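Local coordinates for protein AtxE2 (Asticcacaulis excentricus, PDB 5TXC) that hydrolyses the isopeptide bond of the lasso peptides astexin-2 and astexin-3, recognising their threaded shape and converting them to linear peptides, at residues L46-T51 against Q370-V375; A54-P59 against T348-G353; V263-F268 against R288-P293. All blocks are in the same frame, centred on the assembly; numbering follows the deposited sequence.

Contact 1. Residues L46-T51 against Q370-V375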
ATOM      1  N   LEU A  46      -7.719  -7.164  12.950  1.00 26.61           N
ATOM      2  CA  LEU A  46      -8.740  -6.435  12.202  1.00 31.68           C
ATOM      3  C   LEU A  46      -8.797  -6.907  10.750  1.00 28.40           C
ATOM      4  O   LEU A  46      -7.807  -6.827  10.023  1.00 29.53           O
ATOM      5  CB  LEU A  46      -8.474  -4.942  12.283  1.00 26.51           C
ATOM      6  CG  LEU A  46      -8.736  -4.429  13.696  1.00 22.77           C
ATOM      7  CD1 LEU A  46      -8.414  -2.976  13.817  1.00 22.05           C
ATOM      8  CD2 LEU A  46     -10.189  -4.657  14.054  1.00 28.80           C
ATOM      9  N   ALA A  47      -9.962  -7.405  10.334  1.00 32.08           N
ATOM     10  CA  ALA A  47     -10.136  -7.906   8.978  1.00 32.36           C
ATOM     11  C   ALA A  47      -9.978  -6.767   7.980  1.00 27.92           C
ATOM     12  O   ALA A  47     -10.098  -5.595   8.330  1.00 22.89           O
ATOM     13  CB  ALA A  47     -11.514  -8.565   8.812  1.00 23.12           C
ATOM     14  N   ASP A  48      -9.708  -7.133   6.723  1.00 28.86           N
ATOM     15  CA  ASP A  48      -9.404  -6.191   5.652  1.00 25.06           C
ATOM     16  C   ASP A  48      -9.986  -6.720   4.340  1.00 29.13           C
ATOM     17  O   ASP A  48     -10.358  -7.893   4.222  1.00 26.11           O
ATOM     18  CB  ASP A  48      -7.886  -5.946   5.546  1.00 24.13           C
ATOM     19  CG  ASP A  48      -7.516  -4.543   4.947  1.00 38.57           C
ATOM     20  OD1 ASP A  48      -8.370  -3.612   4.875  1.00 35.57           O
ATOM     21  OD2 ASP A  48      -6.324  -4.368   4.568  1.00 36.47           O
ATOM     22  N   ILE A  49     -10.092  -5.830   3.358  1.00 28.38           N
ATOM     23  CA  ILE A  49     -10.643  -6.161   2.049  1.00 27.67           C
ATOM     24  C   ILE A  49      -9.695  -5.661   0.961  1.00 25.01           C
ATOM     25  O   ILE A  49      -9.455  -4.455   0.853  1.00 25.24           O
ATOM     26  CB  ILE A  49     -12.047  -5.559   1.866  1.00 27.39           C
ATOM     27  CG1 ILE A  49     -13.013  -6.097   2.933  1.00 24.60           C
ATOM     28  CG2 ILE A  49     -12.564  -5.758   0.465  1.00 23.60           C
ATOM     29  CD1 ILE A  49     -14.280  -5.252   3.077  1.00 22.24           C
ATOM     30  N   GLY A  50      -9.168  -6.589   0.148  1.00 21.31           N
ATOM     31  CA  GLY A  50      -8.284  -6.250  -0.953  1.00 25.92           C
ATOM     32  C   GLY A  50      -6.854  -5.994  -0.520  1.00 29.97           C
ATOM     33  O   GLY A  50      -6.485  -6.150   0.646  1.00 28.04           O
ATOM     34  N   THR A  51      -6.032  -5.601  -1.494  1.00 22.90           N
ATOM     35  CA  THR A  51      -4.616  -5.376  -1.224  1.00 24.90           C
ATOM     36  C   THR A  51      -4.451  -4.256  -0.197  1.00 28.40           C
ATOM     37  O   THR A  51      -5.270  -3.344  -0.117  1.00 27.77           O
ATOM     38  CB  THR A  51      -3.875  -5.049  -2.531  1.00 28.49           C
ATOM     39  OG1 THR A  51      -2.479  -5.299  -2.365  1.00 30.48           O
ATOM     40  CG2 THR A  51      -4.079  -3.621  -2.957  1.00 21.57           C
ATOM     41  N   GLN A 370     -11.887   4.116  11.177  1.00 25.63           N
ATOM     42  CA  GLN A 370     -12.818   3.194  10.526  1.00 27.77           C
ATOM     43  C   GLN A 370     -12.011   2.297   9.602  1.00 25.20           C
ATOM     44  O   GLN A 370     -11.523   2.768   8.559  1.00 26.47           O
ATOM     45  CB  GLN A 370     -13.885   3.964   9.738  1.00 28.02           C
ATOM     46  CG  GLN A 370     -14.773   3.121   8.809  1.00 25.03           C
ATOM     47  CD  GLN A 370     -15.712   2.247   9.600  1.00 29.79           C
ATOM     48  OE1 GLN A 370     -16.558   2.745  10.340  1.00 33.08           O
ATOM     49  NE2 GLN A 370     -15.545   0.941   9.488  1.00 24.97           N
ATOM     50  N   PRO A 371     -11.832   1.032   9.914  1.00 27.88           N
ATOM     51  CA  PRO A 371     -11.145   0.147   8.968  1.00 24.46           C
ATOM     52  C   PRO A 371     -11.996  -0.047   7.718  1.00 26.14           C
ATOM     53  O   PRO A 371     -13.203   0.210   7.713  1.00 26.99           O
ATOM     54  CB  PRO A 371     -10.983  -1.169   9.745  1.00 22.67           C
ATOM     55  CG  PRO A 371     -11.234  -0.816  11.180  1.00 25.52           C
ATOM     56  CD  PRO A 371     -12.148   0.373  11.192  1.00 31.08           C
ATOM     57  N   ARG A 372     -11.355  -0.556   6.668  1.00 22.57           N
ATOM     58  CA  ARG A 372     -12.006  -0.710   5.372  1.00 27.28           C
ATOM     59  C   ARG A 372     -13.295  -1.506   5.483  1.00 27.60           C
ATOM     60  O   ARG A 372     -13.297  -2.655   5.936  1.00 29.02           O
ATOM     61  CB  ARG A 372     -11.056  -1.404   4.403  1.00 25.05           C
ATOM     62  CG  ARG A 372     -11.398  -1.161   2.953  1.00 28.81           C
ATOM     63  CD  ARG A 372     -10.273  -1.681   2.066  1.00 31.28           C
ATOM     64  NE  ARG A 372      -9.031  -0.940   2.214  1.00 24.54           N
ATOM     65  CZ  ARG A 372      -7.849  -1.413   1.841  1.00 30.23           C
ATOM     66  NH1 ARG A 372      -7.758  -2.625   1.318  1.00 26.76           N
ATOM     67  NH2 ARG A 372      -6.755  -0.683   2.001  1.00 34.09           N
ATOM     68  N   ARG A 373     -14.390  -0.898   5.047  1.00 27.67           N
ATOM     69  CA  ARG A 373     -15.701  -1.531   5.102  1.00 25.72           C
ATOM     70  C   ARG A 373     -16.419  -1.260   3.789  1.00 27.41           C
ATOM     71  O   ARG A 373     -15.926  -0.521   2.935  1.00 26.79           O
ATOM     72  CB  ARG A 373     -16.517  -1.005   6.275  1.00 27.08           C
ATOM     73  CG  ARG A 373     -16.615   0.477   6.226  1.00 26.34           C
ATOM     74  CD  ARG A 373     -17.775   1.006   7.020  1.00 28.99           C
ATOM     75  NE  ARG A 373     -17.770   2.460   6.941  1.00 29.92           N
ATOM     76  CZ  ARG A 373     -18.565   3.236   7.654  1.00 27.17           C
ATOM     77  NH1 ARG A 373     -19.419   2.681   8.503  1.00 26.33           N
ATOM     78  NH2 ARG A 373     -18.491   4.558   7.521  1.00 27.30           N
ATOM     79  N   LEU A 374     -17.534  -1.952   3.582  1.00 28.16           N
ATOM     80  CA  LEU A 374     -18.407  -1.695   2.443  1.00 25.84           C
ATOM     81  C   LEU A 374     -19.508  -0.713   2.804  1.00 28.68           C
ATOM     82  O   LEU A 374     -20.074  -0.754   3.906  1.00 29.10           O
ATOM     83  CB  LEU A 374     -19.007  -2.992   1.914  1.00 29.82           C
ATOM     84  CG  LEU A 374     -18.419  -3.450   0.593  1.00 31.98           C
ATOM     85  CD1 LEU A 374     -16.910  -3.603   0.655  1.00 24.32           C
ATOM     86  CD2 LEU A 374     -19.079  -4.760   0.244  1.00 29.81           C
ATOM     87  N   VAL A 375     -19.850   0.137   1.839  1.00 28.29           N
ATOM     88  CA  VAL A 375     -20.668   1.313   2.090  1.00 25.03           C
ATOM     89  C   VAL A 375     -21.503   1.596   0.847  1.00 30.52           C
ATOM     90  O   VAL A 375     -21.201   1.116  -0.249  1.00 33.78           O
ATOM     91  CB  VAL A 375     -19.721   2.479   2.468  1.00 28.36           C
ATOM     92  CG1 VAL A 375     -19.754   3.615   1.471  1.00 28.75           C
ATOM     93  CG2 VAL A 375     -19.926   2.916   3.894  1.00 30.38           C
TER
HETATM   94  O   HOH W   1      -8.573  -1.821   6.726  1.00 27.06           O

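Contact 2. Residues A54-P59 against T348-G353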
ATOM      1  N   ALA A  54      -4.909  -0.290  -1.151  1.00 33.80           N
ATOM      2  CA  ALA A  54      -5.954  -0.108  -2.141  1.00 31.80           C
ATOM      3  C   ALA A  54      -6.296   1.372  -2.250  1.00 32.45           C
ATOM      4  O   ALA A  54      -6.337   2.089  -1.246  1.00 32.89           O
ATOM      5  CB  ALA A  54      -7.196  -0.911  -1.765  1.00 26.64           C
ATOM      6  N   SER A  55      -6.534   1.825  -3.475  1.00 26.97           N
ATOM      7  CA  SER A  55      -6.953   3.196  -3.728  1.00 31.49           C
ATOM      8  C   SER A  55      -8.202   3.210  -4.611  1.00 31.17           C
ATOM      9  O   SER A  55      -8.870   2.184  -4.751  1.00 28.76           O
ATOM     10  CB  SER A  55      -5.815   4.004  -4.365  1.00 34.04           C
ATOM     11  OG  SER A  55      -5.529   3.542  -5.667  1.00 33.45           O
ATOM     12  N   GLU A  56      -8.534   4.377  -5.173  1.00 29.44           N
ATOM     13  CA  GLU A  56      -9.826   4.594  -5.827  1.00 31.32           C
ATOM     14  C   GLU A  56     -10.151   3.557  -6.901  1.00 30.96           C
ATOM     15  O   GLU A  56     -11.306   3.147  -7.031  1.00 34.69           O
ATOM     16  CB  GLU A  56      -9.868   5.990  -6.457  1.00 36.13           C
ATOM     17  CG  GLU A  56      -9.893   7.133  -5.469  1.00 34.45           C
ATOM     18  CD  GLU A  56      -8.505   7.635  -5.052  1.00 39.26           C
ATOM     19  OE1 GLU A  56      -7.570   6.833  -4.821  1.00 38.05           O
ATOM     20  OE2 GLU A  56      -8.364   8.862  -4.918  1.00 44.59           O
ATOM     21  N   THR A  57      -9.174   3.144  -7.706  1.00 28.04           N
ATOM     22  CA  THR A  57      -9.474   2.225  -8.801  1.00 30.04           C
ATOM     23  C   THR A  57      -9.152   0.770  -8.484  1.00 29.07           C
ATOM     24  O   THR A  57      -9.250  -0.070  -9.380  1.00 28.81           O
ATOM     25  CB  THR A  57      -8.723   2.614 -10.080  1.00 30.50           C
ATOM     26  OG1 THR A  57      -7.331   2.353  -9.909  1.00 35.00           O
ATOM     27  CG2 THR A  57      -8.921   4.074 -10.420  1.00 24.73           C
ATOM     28  N   THR A  58      -8.802   0.442  -7.239  1.00 28.00           N
ATOM     29  CA  THR A  58      -8.531  -0.946  -6.875  1.00 26.67           C
ATOM     30  C   THR A  58      -9.806  -1.770  -6.985  1.00 27.05           C
ATOM     31  O   THR A  58     -10.760  -1.511  -6.245  1.00 26.98           O
ATOM     32  CB  THR A  58      -7.992  -1.035  -5.442  1.00 29.31           C
ATOM     33  OG1 THR A  58      -6.871  -0.150  -5.287  1.00 29.04           O
ATOM     34  CG2 THR A  58      -7.604  -2.504  -5.087  1.00 26.13           C
ATOM     35  N   PRO A  59      -9.879  -2.850  -7.959  1.00 30.68           N
ATOM     36  CA  PRO A  59     -11.124  -3.611  -8.205  1.00 27.70           C
ATOM     37  C   PRO A  59     -11.374  -4.686  -7.156  1.00 24.38           C
ATOM     38  O   PRO A  59     -11.310  -5.888  -7.420  1.00 28.46           O
ATOM     39  CB  PRO A  59     -10.876  -4.200  -9.604  1.00 27.45           C
ATOM     40  CG  PRO A  59      -9.390  -4.289  -9.734  1.00 24.90           C
ATOM     41  CD  PRO A  59      -8.748  -3.358  -8.752  1.00 27.21           C
ATOM     42  N   THR A 348     -12.651  12.995   4.759  1.00 26.78           N
ATOM     43  CA  THR A 348     -11.296  12.490   4.835  1.00 25.78           C
ATOM     44  C   THR A 348     -11.366  10.982   4.659  1.00 27.49           C
ATOM     45  O   THR A 348     -12.443  10.388   4.746  1.00 29.93           O
ATOM     46  CB  THR A 348     -10.645  12.829   6.186  1.00 30.53           C
ATOM     47  OG1 THR A 348     -11.393  12.212   7.241  1.00 30.83           O
ATOM     48  CG2 THR A 348     -10.578  14.335   6.442  1.00 24.61           C
ATOM     49  N   GLY A 349     -10.220  10.361   4.377  1.00 24.83           N
ATOM     50  CA  GLY A 349     -10.206   8.922   4.152  1.00 22.17           C
ATOM     51  C   GLY A 349     -10.117   8.516   2.690  1.00 28.66           C
ATOM     52  O   GLY A 349      -9.604   9.269   1.865  1.00 27.89           O
ATOM     53  N   LEU A 350     -10.607   7.328   2.352  1.00 27.49           N
ATOM     54  CA  LEU A 350     -10.514   6.826   1.000  1.00 27.65           C
ATOM     55  C   LEU A 350     -11.825   6.159   0.670  1.00 28.65           C
ATOM     56  O   LEU A 350     -12.520   5.665   1.559  1.00 31.00           O
ATOM     57  CB  LEU A 350      -9.383   5.801   0.801  1.00 30.87           C
ATOM     58  CG  LEU A 350      -8.011   6.222   0.268  1.00 39.72           C
ATOM     59  CD1 LEU A 350      -7.058   5.013   0.171  1.00 35.93           C
ATOM     60  CD2 LEU A 350      -8.121   6.917  -1.071  1.00 36.19           C
ATOM     61  N   LEU A 351     -12.172   6.195  -0.612  1.00 29.59           N
ATOM     62  CA  LEU A 351     -13.211   5.359  -1.195  1.00 25.58           C
ATOM     63  C   LEU A 351     -12.542   4.459  -2.216  1.00 28.93           C
ATOM     64  O   LEU A 351     -11.745   4.945  -3.020  1.00 35.20           O
ATOM     65  CB  LEU A 351     -14.282   6.192  -1.876  1.00 24.47           C
ATOM     66  CG  LEU A 351     -15.288   6.965  -1.042  1.00 34.40           C
ATOM     67  CD1 LEU A 351     -16.212   7.662  -2.002  1.00 31.85           C
ATOM     68  CD2 LEU A 351     -16.070   6.061  -0.106  1.00 28.98           C
ATOM     69  N   GLN A 352     -12.815   3.159  -2.178  1.00 26.34           N
ATOM     70  CA  GLN A 352     -12.114   2.249  -3.079  1.00 28.05           C
ATOM     71  C   GLN A 352     -13.061   1.355  -3.880  1.00 27.69           C
ATOM     72  O   GLN A 352     -14.052   0.846  -3.355  1.00 29.26           O
ATOM     73  CB  GLN A 352     -11.128   1.406  -2.287  1.00 29.15           C
ATOM     74  CG  GLN A 352     -10.050   2.258  -1.621  1.00 33.15           C
ATOM     75  CD  GLN A 352      -9.860   1.913  -0.154  1.00 30.29           C
ATOM     76  OE1 GLN A 352     -10.799   1.485   0.508  1.00 28.83           O
ATOM     77  NE2 GLN A 352      -8.649   2.110   0.360  1.00 25.04           N
ATOM     78  N   GLY A 353     -12.734   1.149  -5.155  1.00 31.61           N
ATOM     79  CA  GLY A 353     -13.419   0.174  -5.997  1.00 27.95           C
ATOM     80  C   GLY A 353     -14.890   0.411  -6.258  1.00 28.20           C
ATOM     81  O   GLY A 353     -15.597  -0.528  -6.603  1.00 30.13           O
TER

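Contact 3. Residues V263-F268 against R288-P293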
ATOM      1  N   VAL A 263     -22.132   9.502 -22.074  1.00 43.84           N
ATOM      2  CA  VAL A 263     -23.506   9.795 -21.681  1.00 42.45           C
ATOM      3  C   VAL A 263     -24.211  10.245 -22.947  1.00 38.68           C
ATOM      4  O   VAL A 263     -24.058  11.393 -23.372  1.00 38.74           O
ATOM      5  CB  VAL A 263     -23.598  10.859 -20.588  1.00 39.84           C
ATOM      6  CG1 VAL A 263     -25.048  11.087 -20.212  1.00 43.92           C
ATOM      7  CG2 VAL A 263     -22.807  10.428 -19.399  1.00 38.49           C
ATOM      8  N   GLY A 264     -24.968   9.340 -23.561  1.00 45.46           N
ATOM      9  CA  GLY A 264     -25.597   9.629 -24.827  1.00 35.54           C
ATOM     10  C   GLY A 264     -24.544   9.777 -25.896  1.00 43.50           C
ATOM     11  O   GLY A 264     -23.755   8.858 -26.150  1.00 38.64           O
ATOM     12  N   ARG A 265     -24.532  10.931 -26.546  1.00 47.98           N
ATOM     13  CA  ARG A 265     -23.542  11.209 -27.569  1.00 48.77           C
ATOM     14  C   ARG A 265     -22.367  12.040 -27.064  1.00 50.92           C
ATOM     15  O   ARG A 265     -21.476  12.368 -27.856  1.00 51.74           O
ATOM     16  CB  ARG A 265     -24.217  11.851 -28.779  1.00 51.14           C
ATOM     17  CG  ARG A 265     -25.101  10.833 -29.526  1.00 52.22           C
ATOM     18  CD  ARG A 265     -25.575  11.337 -30.873  1.00 53.80           C
ATOM     19  NE  ARG A 265     -24.450  11.539 -31.786  1.00 63.82           N
ATOM     20  CZ  ARG A 265     -24.034  12.732 -32.221  1.00 60.68           C
ATOM     21  NH1 ARG A 265     -24.656  13.843 -31.839  1.00 57.71           N
ATOM     22  NH2 ARG A 265     -22.989  12.814 -33.039  1.00 62.27           N
ATOM     23  N   THR A 266     -22.342  12.389 -25.776  1.00 47.38           N
ATOM     24  CA  THR A 266     -21.216  13.113 -25.188  1.00 44.88           C
ATOM     25  C   THR A 266     -20.196  12.123 -24.628  1.00 40.79           C
ATOM     26  O   THR A 266     -20.513  11.338 -23.727  1.00 42.86           O
ATOM     27  CB  THR A 266     -21.681  14.052 -24.081  1.00 44.37           C
ATOM     28  OG1 THR A 266     -22.683  14.945 -24.587  1.00 48.41           O
ATOM     29  CG2 THR A 266     -20.496  14.834 -23.540  1.00 39.20           C
ATOM     30  N   THR A 267     -18.973  12.173 -25.146  1.00 42.16           N
ATOM     31  CA  THR A 267     -17.859  11.425 -24.583  1.00 39.61           C
ATOM     32  C   THR A 267     -17.126  12.309 -23.583  1.00 36.66           C
ATOM     33  O   THR A 267     -16.663  13.394 -23.940  1.00 38.88           O
ATOM     34  CB  THR A 267     -16.895  10.979 -25.672  1.00 37.55           C
ATOM     35  OG1 THR A 267     -17.615  10.222 -26.650  1.00 48.71           O
ATOM     36  CG2 THR A 267     -15.822  10.110 -25.068  1.00 36.02           C
ATOM     37  N   PHE A 268     -17.001  11.844 -22.347  1.00 35.52           N
ATOM     38  CA  PHE A 268     -16.269  12.577 -21.324  1.00 34.75           C
ATOM     39  C   PHE A 268     -14.896  11.977 -21.115  1.00 38.09           C
ATOM     40  O   PHE A 268     -14.740  10.756 -21.050  1.00 39.23           O
ATOM     41  CB  PHE A 268     -17.012  12.570 -20.000  1.00 31.58           C
ATOM     42  CG  PHE A 268     -18.253  13.383 -20.014  1.00 37.47           C
ATOM     43  CD1 PHE A 268     -18.184  14.770 -19.979  1.00 36.81           C
ATOM     44  CD2 PHE A 268     -19.489  12.768 -20.045  1.00 31.82           C
ATOM     45  CE1 PHE A 268     -19.335  15.525 -19.968  1.00 35.99           C
ATOM     46  CE2 PHE A 268     -20.624  13.513 -20.034  1.00 33.85           C
ATOM     47  CZ  PHE A 268     -20.552  14.897 -19.995  1.00 32.90           C
ATOM     48  N   ARG A 288     -18.947  16.665 -27.455  1.00 51.14           N
ATOM     49  CA  ARG A 288     -20.363  16.622 -27.795  1.00 57.92           C
ATOM     50  C   ARG A 288     -20.506  16.167 -29.237  1.00 60.50           C
ATOM     51  O   ARG A 288     -20.135  16.898 -30.159  1.00 67.11           O
ATOM     52  CB  ARG A 288     -20.994  17.995 -27.601  1.00 59.78           C
ATOM     53  CG  ARG A 288     -21.738  18.185 -26.306  1.00 62.08           C
ATOM     54  CD  ARG A 288     -23.235  17.992 -26.534  1.00 76.53           C
ATOM     55  NE  ARG A 288     -23.625  16.627 -26.927  1.00 79.76           N
ATOM     56  CZ  ARG A 288     -24.034  16.252 -28.144  1.00 77.30           C
ATOM     57  NH1 ARG A 288     -24.128  17.134 -29.136  1.00 77.92           N
ATOM     58  NH2 ARG A 288     -24.376  14.986 -28.364  1.00 68.37           N
ATOM     59  N   GLY A 289     -21.041  14.964 -29.426  1.00 56.12           N
ATOM     60  CA  GLY A 289     -21.191  14.400 -30.748  1.00 59.66           C
ATOM     61  C   GLY A 289     -19.953  14.509 -31.616  1.00 66.57           C
ATOM     62  O   GLY A 289     -18.895  13.956 -31.299  1.00 69.73           O
ATOM     63  N   GLU A 290     -20.081  15.245 -32.714  1.00 71.03           N
ATOM     64  CA  GLU A 290     -19.006  15.395 -33.680  1.00 78.73           C
ATOM     65  C   GLU A 290     -18.095  16.577 -33.386  1.00 69.76           C
ATOM     66  O   GLU A 290     -16.985  16.636 -33.932  1.00 63.00           O
ATOM     67  CB  GLU A 290     -19.600  15.536 -35.094  1.00 78.11           C
ATOM     68  CG  GLU A 290     -20.094  14.225 -35.695  1.00 73.86           C
ATOM     69  CD  GLU A 290     -18.991  13.176 -35.780  1.00 80.45           C
ATOM     70  OE1 GLU A 290     -18.799  12.431 -34.789  1.00 76.03           O
ATOM     71  OE2 GLU A 290     -18.306  13.108 -36.832  1.00 85.33           O
ATOM     72  N   GLY A 291     -18.525  17.494 -32.524  1.00 69.19           N
ATOM     73  CA  GLY A 291     -17.859  18.767 -32.364  1.00 65.18           C
ATOM     74  C   GLY A 291     -16.538  18.672 -31.629  1.00 62.22           C
ATOM     75  O   GLY A 291     -16.077  17.610 -31.208  1.00 65.10           O
ATOM     76  N   GLU A 292     -15.918  19.834 -31.484  1.00 59.04           N
ATOM     77  CA  GLU A 292     -14.632  19.912 -30.824  1.00 60.36           C
ATOM     78  C   GLU A 292     -14.772  19.714 -29.319  1.00 57.25           C
ATOM     79  O   GLU A 292     -15.789  20.091 -28.725  1.00 53.69           O
ATOM     80  CB  GLU A 292     -13.950  21.243 -31.133  1.00 59.50           C
ATOM     81  CG  GLU A 292     -13.424  21.293 -32.549  1.00 55.77           C
ATOM     82  CD  GLU A 292     -12.341  20.238 -32.778  1.00 60.15           C
ATOM     83  OE1 GLU A 292     -11.145  20.595 -32.728  1.00 65.21           O
ATOM     84  OE2 GLU A 292     -12.669  19.047 -32.978  1.00 63.52           O
ATOM     85  N   PRO A 293     -13.755  19.132 -28.681  1.00 51.67           N
ATOM     86  CA  PRO A 293     -13.808  18.960 -27.230  1.00 47.37           C
ATOM     87  C   PRO A 293     -13.889  20.302 -26.525  1.00 49.13           C
ATOM     88  O   PRO A 293     -13.265  21.285 -26.932  1.00 54.03           O
ATOM     89  CB  PRO A 293     -12.505  18.216 -26.917  1.00 47.82           C
ATOM     90  CG  PRO A 293     -11.631  18.449 -28.077  1.00 53.46           C
ATOM     91  CD  PRO A 293     -12.544  18.525 -29.255  1.00 52.26           C
TER

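Contact 1. Residues L46-T51 against Q370-V375
Leu46 meets Pro371 through a loose apolar contact, CD1 to CG at 4.4 Å. The contact joins the sheet of strands 48-49 and 69-78 to the four-stranded antiparallel sheet of strand 373-378, both probably parts of the beta-propeller expected of this prolyl oligopeptidase relative. Residues 370-375 turn a corner at Arg372.

At Asp48, which pairs by backbone with Arg75 of strand 69-78, CG stands anti to the backbone N (chi1 -153°). This brings OD1 over one face of the Arg372 guanidinium. The ion pair is long, Asp48 OD1 to Arg372 NH1 3.7 Å, and no N-H points at the oxygen. A water also links the pair: it donates to Asp48 OD1 at 2.6 Å and accepts from Arg372 N at 3.1 Å.

Ile49 sends CD1 across Leu374, 3.9 Å from its CD1, with the two side chains near a right angle. The Ile49 carbonyl O lies in the guanidinium plane of Arg372. Arg372 NH1 to Ile49 O is modelled at 2.5 Å, so short that the exact length is doubtful. Arg372 NE forms a salt bridge with Glu366 and NH2 bonds to Met52 O, which helps fix the group's rotation.

Past Gly50, Thr51 turns its side-chain hydroxyl elsewhere, to Asn127. NH1 of Arg372 gives a second bond to Thr51 O, 3.0 Å long. Here the nitrogen stands 39° above the carbonyl plane.

Contact 2. Residues A54-P59 against T348-G353
NE2 of the Gln352 amide donates to Ala54 O at 2.8 Å, from 59° above the carbonyl plane. The oxygen is itself tilted 21° from the amide plane. The other flat group is the carboxylate of Glu56. Its OE1 comes up to Leu350 CD2, and the two side chains cross near a right angle.

These groups join an irregular loop to the first strand of a four-stranded antiparallel sheet, one of the series that makes up the probable beta-propeller. The loop, residues 54-59, contains a type I beta turn from Ser55 to Thr58. Thr58 N bonds back to Ser55 O, and Ser55 N donates to Thr58 OG1 at 2.7 Å, so the turn is closed by both backbone and side chain.

Strand 350-357 runs past this turn. Leu350 lays CD1 against Ala54 O at 3.3 Å, so a methyl and an amide meet the same carbonyl oxygen. In Gln352, CG stands beside the backbone N (chi1 -62°) and meets Ser55 O at 3.3 Å. The bend at chi2 then turns the amide to Ala54. Its NE2 has a second acceptor, Glu366 on the neighbouring strand 360-367. The Glu56 carboxylate has its main partner in Arg321: OE2 forms a salt bridge with Arg321 NE, while OE1 lies by Leu350 CD2.

The backbones are close as well. Glu56 CA makes a C-H...O contact of 3.4 Å with Leu351 O. At Gly353 the chain turns a corner with positive phi, and Gly353 N donates to Glu56 O at 3.1 Å.

Contact 3. Residues V263-F268 against R288-P293
NE of Arg288 donates to Thr266 OG1, 3.0 Å away and near the guanidinium plane. The hydroxyl stands beside its own backbone N (chi1 -56°). The Arg288 chain bends twice, at chi2 and chi3, to bring the guanidinium edge to this hydroxyl.

The two residues face each other as a non-hydrogen-bonded antiparallel pair. They belong to adjacent strands, 266-271 and 283-288, of one four-stranded sheet. The first strand leaves a type II' turn, Val263 to Thr266, and the second runs into another, Arg288 to Gly291. The contact therefore joins the tips of two neighbouring beta hairpins. A backbone bond follows the pair: Gly289 N to Arg265 O, 3.1 Å.

Arg265 bends at chi3 and lays its guanidinium over Gly289, with NH2 3.3 Å from CA. Glycine leaves that side clear for the flat group. NH2 of Arg288 reaches Arg265 CB at 3.2 Å. The two guanidinium planes are 69° apart, and Arg265 NH1 lies 3.7 Å from Arg288 NH2. Glu290 OE1 is 4.6 Å from Arg265 NH2, beyond a salt bridge.

Solvent probably screens the like charges at this exposed site. Arg265 and Glu290 also touch a crystal neighbour, so their placing may owe something to packing, and any charge offset is uncertain. Hydrogen bonds and an arginine laid over a glycine, rather than buried apolar packing, join the tips.

In the fold
Contacts 1 and 2 form one buried region, their centres about 11 Å apart. Arg372 joins them: its NE lies 3.5 Å from Gln352 OE1, and its NH1 packs on Ala54 CB at 3.6 Å. Glu366 serves both, as a salt-bridge partner of Arg372 and an acceptor for Gln352. Strands 350-357 and 373-378 belong to the same sheet. The region borders the active site. The side chain of Tyr438, which stabilises the alkoxide intermediate, is about 5 Å from that of Arg372 and about 6 Å from that of Leu350. Contact 3 is remote, on another sheet at the surface. Its centre is about 38 Å from that of contact 1 and about 28 Å from that of contact 2.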